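Local atomic coordinates of catalase (Pseudomonas syringae, PDB entry 1M7S), a protein that decomposes hydrogen peroxide into water and oxygen with a heme cofactor, protecting cells from its toxic effects. Residues 97-106 with 229-238; 155-163 with 434-445. All coordinates share one frame; numbering follows the deposited sequence. Where two conformers were deposited one is given.

Interaction 1: 97-106 with 229-238; sequences HSPETLRDPH and VQSKDYSHLT
Within the heme-containing catalase domain, the type I beta turn P99-L102, in the loop between strands 82-90 and 107-114, meets the N-terminal turn of helix 236-246 through E100. With its CG anti to the carbonyl carbon (chi1 -74°) and the chain extended beyond, E100 carries its carboxylate to T238. E100 OE1 accepts from T238 OG1 at 2.6 Å on its syn lone pair, while E100 OE2 takes the backbone N of T238, also at 2.6 Å. A glutamate suits this place, for the helix start probably stabilises its negative charge; R54 adds a long, weak ion pair. At the other end of the residue, the backbone N of E100 donates to Y234 O at 2.9 Å. Water 1 accepts from H236 N, donates to D233 O and accepts a weak bond from E100 N, which joins it to segment 97-106.

T101 has two uses for its branched side chain. T101 OG1 donates to Q230 OE1 at 2.7 Å, whereas T101 CG2 lies 3.7 Å from V229 CG1 and also touches CE1 of H236. The Q230 amide is used at both ends: OE1 receives T101, and NE2 bonds to the backbone O of Q230 in the second subunit. H106, whose side chain lies about 6 Å from that of N124, predicted to be an active-site residue, sets its ring NE2 3.9 Å from L237 CD1.

Interaction 2: 155-163 with 434-445; sequences DSRRFDFFS and FGESLADTLTES. Unlike the reference sequence in segment 434-445: L442 (reference His).
F159, on helix 155-163, points its ring into the angle formed by helix 424-438 and the turn that follows it. F159 CB lies 3.7 Å from T441 CG2. Its CG, anti to the carbonyl carbon and beside the backbone N (chi1 -64°), directs the ring toward the other segment and lies under L438 CD2. This methyl sits over one face, 3.8 Å from the centroid of the F159 ring and 22° off its normal, a CH-pi contact. The opposite face is covered by CG of R158, so an aliphatic group lies against each side. CD1 comes near T441 OG1, and F159 CE1 meets S437 OG, which approaches the ring edge in plane at 3.4 Å. CE2 and CZ reach F434, F159 CE2 to F434 CE2 at 3.5 Å; the planes are near parallel but slid apart, with little overlap. Phenylalanine suits this place, flat enough to fit between aliphatic neighbours and long enough to reach the far helix.

S437 OG also donates to D155 OD2 at 2.7 Å, from above the carboxylate plane, and is hydrogen-bonded to Y176 OH. At the other end of helix 155-163, S163 OG donates to D160 O and bonds to R380 of the third subunit. The axes of helices 155-163 and 434-438 run 97° apart in direction, as the C-terminal helical domain of a catalase packs on helices of the heme-binding part.

In the fold
The segments alternate along the chain, in the order 97-106, 155-163, 229-238, 434-445, so interactions 1 and 2 interleave. Their centres are 24 Å apart and their nearest atoms about 6 Å, without touching. Helix 169-176 relates them: R103 and P105 of segment 97-106 pack on Y176 and L175, and R158, F159 and F434 of interaction 2 touch the same helix. Interaction 1 ties the loop, whose H106 side chain lies about 8 Å from a bound heme, to the start of helix 236-246 and borders the second subunit. Interaction 2 joins the catalase domain to the C-terminal helices and borders the third, so each contact lies at a different interface of the tetramer.

Interaction 1: 97-106 with 229-238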
loop_
_atom_site.group_PDB
_atom_site.type_symbol
_atom_site.label_atom_id
_atom_site.label_comp_id
_atom_site.label_asym_id
_atom_site.label_seq_id
_atom_site.Cartn_x
_atom_site.Cartn_y
_atom_site.Cartn_z
ATOM N N HIS A 97 -21.004 6.846 -6.574
ATOM C CA HIS A 97 -21.751 7.592 -7.550
ATOM C C HIS A 97 -22.607 6.641 -8.356
ATOM O O HIS A 97 -23.275 7.235 -9.196
ATOM C CB HIS A 97 -20.813 8.419 -8.418
ATOM C CG HIS A 97 -20.089 9.466 -7.619
ATOM N ND1 HIS A 97 -18.887 10.020 -7.995
ATOM C CD2 HIS A 97 -20.406 10.076 -6.436
ATOM C CE1 HIS A 97 -18.512 10.899 -7.081
ATOM N NE2 HIS A 97 -19.394 10.965 -6.108
ATOM N N SER A 98 -22.930 5.420 -7.954
ATOM C CA SER A 98 -23.982 4.649 -8.599
ATOM C C SER A 98 -25.312 5.278 -8.180
ATOM O O SER A 98 -25.401 5.821 -7.061
ATOM C CB SER A 98 -23.960 3.194 -8.126
ATOM O OG SER A 98 -24.096 3.036 -6.696
ATOM N N PRO A 99 -26.336 5.200 -9.003
ATOM C CA PRO A 99 -27.639 5.731 -8.741
ATOM C C PRO A 99 -28.172 5.165 -7.438
ATOM O O PRO A 99 -28.171 3.957 -7.234
ATOM C CB PRO A 99 -28.581 5.292 -9.898
ATOM C CG PRO A 99 -27.547 5.088 -11.010
ATOM C CD PRO A 99 -26.261 4.571 -10.354
ATOM N N GLU A 100 -28.701 6.016 -6.561
ATOM C CA GLU A 100 -29.238 5.559 -5.287
ATOM C C GLU A 100 -30.606 4.931 -5.486
ATOM O O GLU A 100 -31.124 4.264 -4.589
ATOM C CB GLU A 100 -29.164 6.711 -4.239
ATOM C CG GLU A 100 -27.709 6.908 -3.772
ATOM C CD GLU A 100 -27.528 8.085 -2.836
ATOM O OE1 GLU A 100 -26.538 8.185 -2.078
ATOM O OE2 GLU A 100 -28.368 9.020 -2.803
ATOM N N THR A 101 -31.201 4.985 -6.686
ATOM C CA THR A 101 -32.412 4.294 -7.083
ATOM C C THR A 101 -32.221 2.829 -7.463
ATOM O O THR A 101 -33.200 2.082 -7.661
ATOM C CB THR A 101 -33.022 4.942 -8.366
ATOM O OG1 THR A 101 -31.956 5.408 -9.227
ATOM C CG2 THR A 101 -33.890 6.117 -8.003
ATOM N N LEU A 102 -30.994 2.318 -7.506
ATOM C CA LEU A 102 -30.798 0.917 -7.889
ATOM C C LEU A 102 -31.371 -0.016 -6.820
ATOM O O LEU A 102 -31.244 0.267 -5.619
ATOM C CB LEU A 102 -29.329 0.607 -8.121
ATOM C CG LEU A 102 -28.661 1.373 -9.287
ATOM C CD1 LEU A 102 -27.289 0.708 -9.517
ATOM C CD2 LEU A 102 -29.499 1.345 -10.533
ATOM N N ARG A 103 -32.041 -1.046 -7.277
ATOM C CA ARG A 103 -32.692 -2.023 -6.396
ATOM C C ARG A 103 -31.667 -2.739 -5.533
ATOM O O ARG A 103 -30.739 -3.338 -6.070
ATOM C CB ARG A 103 -33.476 -3.056 -7.236
ATOM C CG ARG A 103 -34.105 -4.145 -6.298
ATOM C CD ARG A 103 -34.888 -5.121 -7.219
ATOM N NE ARG A 103 -35.841 -4.314 -8.005
ATOM C CZ ARG A 103 -36.964 -3.838 -7.451
ATOM N NH1 ARG A 103 -37.380 -4.009 -6.186
ATOM N NH2 ARG A 103 -37.709 -3.099 -8.246
ATOM N N ASP A 104 -31.818 -2.744 -4.200
ATOM C CA ASP A 104 -30.840 -3.419 -3.339
ATOM C C ASP A 104 -31.352 -3.311 -1.903
ATOM O O ASP A 104 -32.199 -2.448 -1.619
ATOM C CB ASP A 104 -29.560 -2.547 -3.332
ATOM C CG ASP A 104 -28.293 -3.091 -3.949
ATOM O OD1 ASP A 104 -27.259 -2.340 -3.999
ATOM O OD2 ASP A 104 -28.273 -4.269 -4.401
ATOM N N PRO A 105 -30.781 -4.079 -0.997
ATOM C CA PRO A 105 -30.963 -3.877 0.438
ATOM C C PRO A 105 -30.202 -2.578 0.712
ATOM O O PRO A 105 -29.376 -2.118 -0.130
ATOM C CB PRO A 105 -30.205 -4.999 1.181
ATOM C CG PRO A 105 -29.805 -5.907 0.032
ATOM C CD PRO A 105 -29.718 -5.044 -1.241
ATOM N N HIS A 106 -30.430 -1.927 1.839
ATOM C CA HIS A 106 -29.693 -0.718 2.207
ATOM C C HIS A 106 -29.093 -0.906 3.599
ATOM O O HIS A 106 -29.801 -1.350 4.515
ATOM C CB HIS A 106 -30.562 0.549 2.131
ATOM C CG HIS A 106 -30.808 0.857 0.678
ATOM N ND1 HIS A 106 -31.878 0.316 -0.010
ATOM C CD2 HIS A 106 -30.044 1.578 -0.200
ATOM C CE1 HIS A 106 -31.792 0.725 -1.272
ATOM N NE2 HIS A 106 -30.717 1.481 -1.389
ATOM N N VAL A 229 -37.629 9.203 -10.700
ATOM C CA VAL A 229 -36.624 9.803 -9.832
ATOM C C VAL A 229 -35.234 9.714 -10.463
ATOM O O VAL A 229 -34.502 10.714 -10.593
ATOM C CB VAL A 229 -36.557 9.131 -8.435
ATOM C CG1 VAL A 229 -35.319 9.538 -7.624
ATOM C CG2 VAL A 229 -37.788 9.443 -7.575
ATOM N N GLN A 230 -34.924 8.523 -10.983
ATOM C CA GLN A 230 -33.614 8.238 -11.576
ATOM C C GLN A 230 -33.350 9.090 -12.806
ATOM O O GLN A 230 -32.211 9.406 -13.190
ATOM C CB GLN A 230 -33.482 6.744 -11.946
ATOM C CG GLN A 230 -32.055 6.378 -12.424
ATOM C CD GLN A 230 -31.851 4.904 -12.613
ATOM O OE1 GLN A 230 -32.031 4.166 -11.621
ATOM N NE2 GLN A 230 -31.511 4.416 -13.814
ATOM N N SER A 231 -34.424 9.480 -13.484
ATOM C CA SER A 231 -34.291 10.334 -14.678
ATOM C C SER A 231 -33.591 11.656 -14.388
ATOM O O SER A 231 -32.918 12.246 -15.254
ATOM C CB SER A 231 -35.668 10.603 -15.298
ATOM O OG SER A 231 -36.422 11.536 -14.545
ATOM N N LYS A 232 -33.778 12.202 -13.207
ATOM C CA LYS A 232 -33.191 13.449 -12.801
ATOM C C LYS A 232 -32.289 13.387 -11.580
ATOM O O LYS A 232 -31.642 14.415 -11.322
ATOM C CB LYS A 232 -34.274 14.463 -12.400
ATOM C CG LYS A 232 -35.654 14.335 -13.020
ATOM C CD LYS A 232 -36.046 15.550 -13.842
ATOM C CE LYS A 232 -35.161 15.723 -15.061
ATOM N NZ LYS A 232 -35.902 16.360 -16.183
ATOM N N ASP A 233 -32.240 12.322 -10.781
ATOM C CA ASP A 233 -31.470 12.427 -9.536
ATOM C C ASP A 233 -30.800 11.085 -9.278
ATOM O O ASP A 233 -31.587 10.214 -8.948
ATOM C CB ASP A 233 -32.413 12.758 -8.384
ATOM C CG ASP A 233 -31.750 13.096 -7.067
ATOM O OD1 ASP A 233 -30.517 12.933 -6.970
ATOM O OD2 ASP A 233 -32.419 13.584 -6.135
ATOM N N TYR A 234 -29.488 10.998 -9.403
ATOM C CA TYR A 234 -28.835 9.715 -9.112
ATOM C C TYR A 234 -28.396 9.703 -7.665
ATOM O O TYR A 234 -27.821 8.731 -7.197
ATOM C CB TYR A 234 -27.686 9.478 -10.113
ATOM C CG TYR A 234 -26.513 10.405 -9.921
ATOM C CD1 TYR A 234 -25.435 10.016 -9.150
ATOM C CD2 TYR A 234 -26.506 11.677 -10.483
ATOM C CE1 TYR A 234 -24.355 10.866 -8.927
ATOM C CE2 TYR A 234 -25.454 12.554 -10.243
ATOM C CZ TYR A 234 -24.388 12.122 -9.487
ATOM O OH TYR A 234 -23.336 12.992 -9.264
ATOM N N SER A 235 -28.711 10.749 -6.869
ATOM C CA SER A 235 -28.307 10.770 -5.449
ATOM C C SER A 235 -29.532 11.157 -4.604
ATOM O O SER A 235 -29.385 11.920 -3.652
ATOM C CB SER A 235 -27.213 11.797 -5.152
ATOM O OG SER A 235 -25.978 11.485 -5.808
ATOM N N HIS A 236 -30.639 10.454 -4.850
ATOM C CA HIS A 236 -31.885 10.858 -4.171
ATOM C C HIS A 236 -31.869 10.568 -2.670
ATOM O O HIS A 236 -32.390 11.419 -1.906
ATOM C CB HIS A 236 -33.117 10.311 -4.833
ATOM C CG HIS A 236 -33.583 8.956 -4.454
ATOM N ND1 HIS A 236 -32.899 7.816 -4.840
ATOM C CD2 HIS A 236 -34.618 8.526 -3.702
ATOM C CE1 HIS A 236 -33.496 6.735 -4.370
ATOM N NE2 HIS A 236 -34.545 7.149 -3.675
ATOM N N LEU A 237 -31.200 9.515 -2.264
ATOM C CA LEU A 237 -31.177 9.215 -0.829
ATOM C C LEU A 237 -30.233 10.179 -0.132
ATOM O O LEU A 237 -30.589 10.633 0.959
ATOM C CB LEU A 237 -30.714 7.769 -0.592
ATOM C CG LEU A 237 -31.633 6.732 -1.293
ATOM C CD1 LEU A 237 -31.012 5.323 -1.127
ATOM C CD2 LEU A 237 -33.038 6.704 -0.735
ATOM N N THR A 238 -29.077 10.497 -0.727
ATOM C CA THR A 238 -28.175 11.449 -0.040
ATOM C C THR A 238 -28.835 12.828 0.062
ATOM O O THR A 238 -28.770 13.557 1.092
ATOM C CB THR A 238 -26.821 11.557 -0.768
ATOM O OG1 THR A 238 -26.111 10.298 -0.669
ATOM C CG2 THR A 238 -25.931 12.615 -0.127
HETATM O O HOH W 1 -31.029 8.397 -6.755
#

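Interaction 2: 155-163 with 434-445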
loop_
_atom_site.group_PDB
_atom_site.type_symbol
_atom_site.label_atom_id
_atom_site.label_comp_id
_atom_site.label_asym_id
_atom_site.label_seq_id
_atom_site.Cartn_x
_atom_site.Cartn_y
_atom_site.Cartn_z
ATOM N N ASP A 155 -28.488 -10.452 -14.504
ATOM C CA ASP A 155 -29.123 -11.221 -13.438
ATOM C C ASP A 155 -29.223 -12.710 -13.676
ATOM O O ASP A 155 -29.338 -13.418 -12.651
ATOM C CB ASP A 155 -30.474 -10.629 -13.075
ATOM C CG ASP A 155 -30.472 -9.159 -12.723
ATOM O OD1 ASP A 155 -29.449 -8.499 -12.396
ATOM O OD2 ASP A 155 -31.603 -8.583 -12.790
ATOM N N SER A 156 -28.881 -13.258 -14.845
ATOM C CA SER A 156 -28.785 -14.703 -14.969
ATOM C C SER A 156 -27.754 -15.252 -13.998
ATOM O O SER A 156 -27.858 -16.454 -13.668
ATOM C CB SER A 156 -28.519 -15.037 -16.461
ATOM O OG SER A 156 -27.195 -14.597 -16.784
ATOM N N ARG A 157 -26.702 -14.497 -13.670
ATOM C CA ARG A 157 -25.634 -14.948 -12.813
ATOM C C ARG A 157 -26.100 -15.176 -11.374
ATOM O O ARG A 157 -25.813 -16.240 -10.826
ATOM C CB ARG A 157 -24.455 -13.943 -12.869
ATOM C CG ARG A 157 -23.869 -13.748 -14.283
ATOM C CD ARG A 157 -22.707 -12.766 -14.398
ATOM N NE ARG A 157 -21.629 -13.188 -13.536
ATOM C CZ ARG A 157 -21.329 -12.788 -12.294
ATOM N NH1 ARG A 157 -22.048 -11.817 -11.760
ATOM N NH2 ARG A 157 -20.337 -13.350 -11.636
ATOM N N ARG A 158 -26.842 -14.231 -10.803
ATOM C CA ARG A 158 -27.322 -14.428 -9.422
ATOM C C ARG A 158 -28.330 -15.589 -9.370
ATOM O O ARG A 158 -28.355 -16.276 -8.349
ATOM C CB ARG A 158 -27.967 -13.161 -8.866
ATOM C CG ARG A 158 -29.327 -12.732 -9.421
ATOM C CD ARG A 158 -29.811 -11.406 -8.844
ATOM N NE ARG A 158 -28.889 -10.294 -9.064
ATOM C CZ ARG A 158 -29.122 -9.025 -8.731
ATOM N NH1 ARG A 158 -28.191 -8.081 -8.927
ATOM N NH2 ARG A 158 -30.307 -8.690 -8.251
ATOM N N PHE A 159 -29.031 -15.839 -10.483
ATOM C CA PHE A 159 -30.035 -16.919 -10.396
ATOM C C PHE A 159 -29.463 -18.292 -10.657
ATOM O O PHE A 159 -29.976 -19.271 -10.103
ATOM C CB PHE A 159 -31.310 -16.647 -11.185
ATOM C CG PHE A 159 -32.063 -15.448 -10.643
ATOM C CD1 PHE A 159 -32.254 -14.344 -11.425
ATOM C CD2 PHE A 159 -32.580 -15.509 -9.343
ATOM C CE1 PHE A 159 -32.954 -13.240 -10.933
ATOM C CE2 PHE A 159 -33.279 -14.409 -8.847
ATOM C CZ PHE A 159 -33.478 -13.277 -9.635
ATOM N N ASP A 160 -28.327 -18.383 -11.314
ATOM C CA ASP A 160 -27.579 -19.638 -11.388
ATOM C C ASP A 160 -27.121 -19.954 -9.960
ATOM O O ASP A 160 -27.376 -21.039 -9.389
ATOM C CB ASP A 160 -26.374 -19.412 -12.324
ATOM C CG ASP A 160 -25.357 -20.529 -12.356
ATOM O OD1 ASP A 160 -25.755 -21.668 -12.053
ATOM O OD2 ASP A 160 -24.178 -20.276 -12.698
ATOM N N PHE A 161 -26.566 -18.965 -9.239
ATOM C CA PHE A 161 -26.129 -19.181 -7.843
ATOM C C PHE A 161 -27.288 -19.531 -6.927
ATOM O O PHE A 161 -27.310 -20.596 -6.272
ATOM C CB PHE A 161 -25.413 -17.906 -7.321
ATOM C CG PHE A 161 -24.969 -17.963 -5.880
ATOM C CD1 PHE A 161 -23.937 -18.754 -5.411
ATOM C CD2 PHE A 161 -25.697 -17.222 -4.967
ATOM C CE1 PHE A 161 -23.574 -18.776 -4.069
ATOM C CE2 PHE A 161 -25.351 -17.238 -3.617
ATOM C CZ PHE A 161 -24.304 -17.998 -3.182
ATOM N N PHE A 162 -28.307 -18.663 -6.907
ATOM C CA PHE A 162 -29.416 -18.810 -5.965
ATOM C C PHE A 162 -30.333 -19.997 -6.237
ATOM O O PHE A 162 -30.986 -20.486 -5.302
ATOM C CB PHE A 162 -30.246 -17.522 -5.870
ATOM C CG PHE A 162 -29.563 -16.423 -5.089
ATOM C CD1 PHE A 162 -29.383 -15.159 -5.599
ATOM C CD2 PHE A 162 -29.153 -16.687 -3.791
ATOM C CE1 PHE A 162 -28.797 -14.131 -4.823
ATOM C CE2 PHE A 162 -28.558 -15.695 -3.028
ATOM C CZ PHE A 162 -28.386 -14.438 -3.543
ATOM N N SER A 163 -30.291 -20.577 -7.437
ATOM C CA SER A 163 -30.949 -21.862 -7.705
ATOM C C SER A 163 -30.380 -22.987 -6.845
ATOM O O SER A 163 -31.104 -23.966 -6.576
ATOM C CB SER A 163 -30.864 -22.236 -9.196
ATOM O OG SER A 163 -29.569 -22.647 -9.589
ATOM N N PHE A 434 -39.608 -9.324 -9.986
ATOM C CA PHE A 434 -38.875 -10.572 -9.880
ATOM C C PHE A 434 -38.885 -11.263 -11.265
ATOM O O PHE A 434 -37.846 -11.715 -11.755
ATOM C CB PHE A 434 -39.505 -11.462 -8.800
ATOM C CG PHE A 434 -38.558 -12.460 -8.173
ATOM C CD1 PHE A 434 -38.734 -12.719 -6.805
ATOM C CD2 PHE A 434 -37.598 -13.155 -8.816
ATOM C CE1 PHE A 434 -37.895 -13.593 -6.121
ATOM C CE2 PHE A 434 -36.745 -14.059 -8.175
ATOM C CZ PHE A 434 -36.903 -14.279 -6.821
ATOM N N GLY A 435 -40.093 -11.353 -11.843
ATOM C CA GLY A 435 -40.180 -12.054 -13.143
ATOM C C GLY A 435 -39.331 -11.369 -14.217
ATOM O O GLY A 435 -38.809 -12.119 -15.060
ATOM N N GLU A 436 -39.268 -10.036 -14.312
ATOM C CA GLU A 436 -38.441 -9.418 -15.351
ATOM C C GLU A 436 -36.961 -9.714 -15.143
ATOM O O GLU A 436 -36.210 -10.055 -16.086
ATOM C CB GLU A 436 -38.677 -7.884 -15.404
ATOM C CG GLU A 436 -40.029 -7.590 -16.046
ATOM C CD GLU A 436 -40.499 -6.149 -16.016
ATOM O OE1 GLU A 436 -39.772 -5.223 -15.612
ATOM O OE2 GLU A 436 -41.681 -5.906 -16.386
ATOM N N SER A 437 -36.588 -9.717 -13.855
ATOM C CA SER A 437 -35.183 -10.035 -13.523
ATOM C C SER A 437 -34.751 -11.449 -13.839
ATOM O O SER A 437 -33.619 -11.755 -14.220
ATOM C CB SER A 437 -34.936 -9.699 -12.047
ATOM O OG SER A 437 -33.584 -9.989 -11.682
ATOM N N LEU A 438 -35.646 -12.439 -13.687
ATOM C CA LEU A 438 -35.406 -13.831 -13.881
ATOM C C LEU A 438 -35.600 -14.291 -15.324
ATOM O O LEU A 438 -35.176 -15.407 -15.655
ATOM C CB LEU A 438 -36.498 -14.576 -13.083
ATOM C CG LEU A 438 -36.232 -15.639 -12.042
ATOM C CD1 LEU A 438 -37.503 -16.487 -11.788
ATOM C CD2 LEU A 438 -35.019 -16.507 -12.296
ATOM N N ALA A 439 -36.210 -13.472 -16.163
ATOM C CA ALA A 439 -36.635 -13.911 -17.504
ATOM C C ALA A 439 -35.523 -14.465 -18.364
ATOM O O ALA A 439 -35.785 -15.438 -19.113
ATOM C CB ALA A 439 -37.329 -12.785 -18.268
ATOM N N ASP A 440 -34.299 -13.910 -18.281
ATOM C CA ASP A 440 -33.318 -14.548 -19.178
ATOM C C ASP A 440 -32.357 -15.488 -18.482
ATOM O O ASP A 440 -31.256 -15.681 -18.983
ATOM C CB ASP A 440 -32.593 -13.480 -19.989
ATOM C CG ASP A 440 -31.703 -12.588 -19.191
ATOM O OD1 ASP A 440 -31.714 -12.687 -17.938
ATOM O OD2 ASP A 440 -30.938 -11.782 -19.775
ATOM N N THR A 441 -32.713 -16.083 -17.355
ATOM C CA THR A 441 -31.891 -17.066 -16.666
ATOM C C THR A 441 -31.996 -18.402 -17.421
ATOM O O THR A 441 -33.043 -18.649 -18.041
ATOM C CB THR A 441 -32.421 -17.198 -15.224
ATOM O OG1 THR A 441 -32.154 -15.900 -14.596
ATOM C CG2 THR A 441 -31.889 -18.338 -14.415
ATOM N N LEU A 442 -30.943 -19.178 -17.400
ATOM C CA LEU A 442 -30.907 -20.515 -18.003
ATOM C C LEU A 442 -32.129 -21.293 -17.490
ATOM O O LEU A 442 -32.507 -21.220 -16.315
ATOM C CB LEU A 442 -29.610 -21.215 -17.618
ATOM C CG LEU A 442 -29.636 -21.623 -16.120
ATOM C CD1 LEU A 442 -29.899 -23.104 -16.018
ATOM C CD2 LEU A 442 -28.495 -21.234 -15.234
ATOM N N THR A 443 -32.763 -22.029 -18.404
ATOM C CA THR A 443 -34.012 -22.710 -18.073
ATOM C C THR A 443 -33.961 -23.572 -16.819
ATOM O O THR A 443 -34.938 -23.498 -16.051
ATOM C CB THR A 443 -34.413 -23.694 -19.218
ATOM O OG1 THR A 443 -34.464 -22.856 -20.375
ATOM C CG2 THR A 443 -35.729 -24.374 -18.924
ATOM N N GLU A 444 -32.928 -24.371 -16.652
ATOM C CA GLU A 444 -32.875 -25.213 -15.466
ATOM C C GLU A 444 -32.877 -24.371 -14.183
ATOM O O GLU A 444 -33.662 -24.660 -13.276
ATOM C CB GLU A 444 -31.672 -26.142 -15.522
ATOM C CG GLU A 444 -31.646 -27.265 -14.512
ATOM C CD GLU A 444 -30.438 -28.178 -14.679
ATOM O OE1 GLU A 444 -30.365 -28.890 -15.719
ATOM O OE2 GLU A 444 -29.549 -28.206 -13.788
ATOM N N SER A 445 -32.033 -23.355 -14.074
ATOM C CA SER A 445 -32.032 -22.537 -12.843
ATOM C C SER A 445 -33.339 -21.776 -12.671
ATOM O O SER A 445 -33.793 -21.614 -11.541
ATOM C CB SER A 445 -30.929 -21.455 -12.883
ATOM O OG SER A 445 -29.692 -22.144 -12.845
#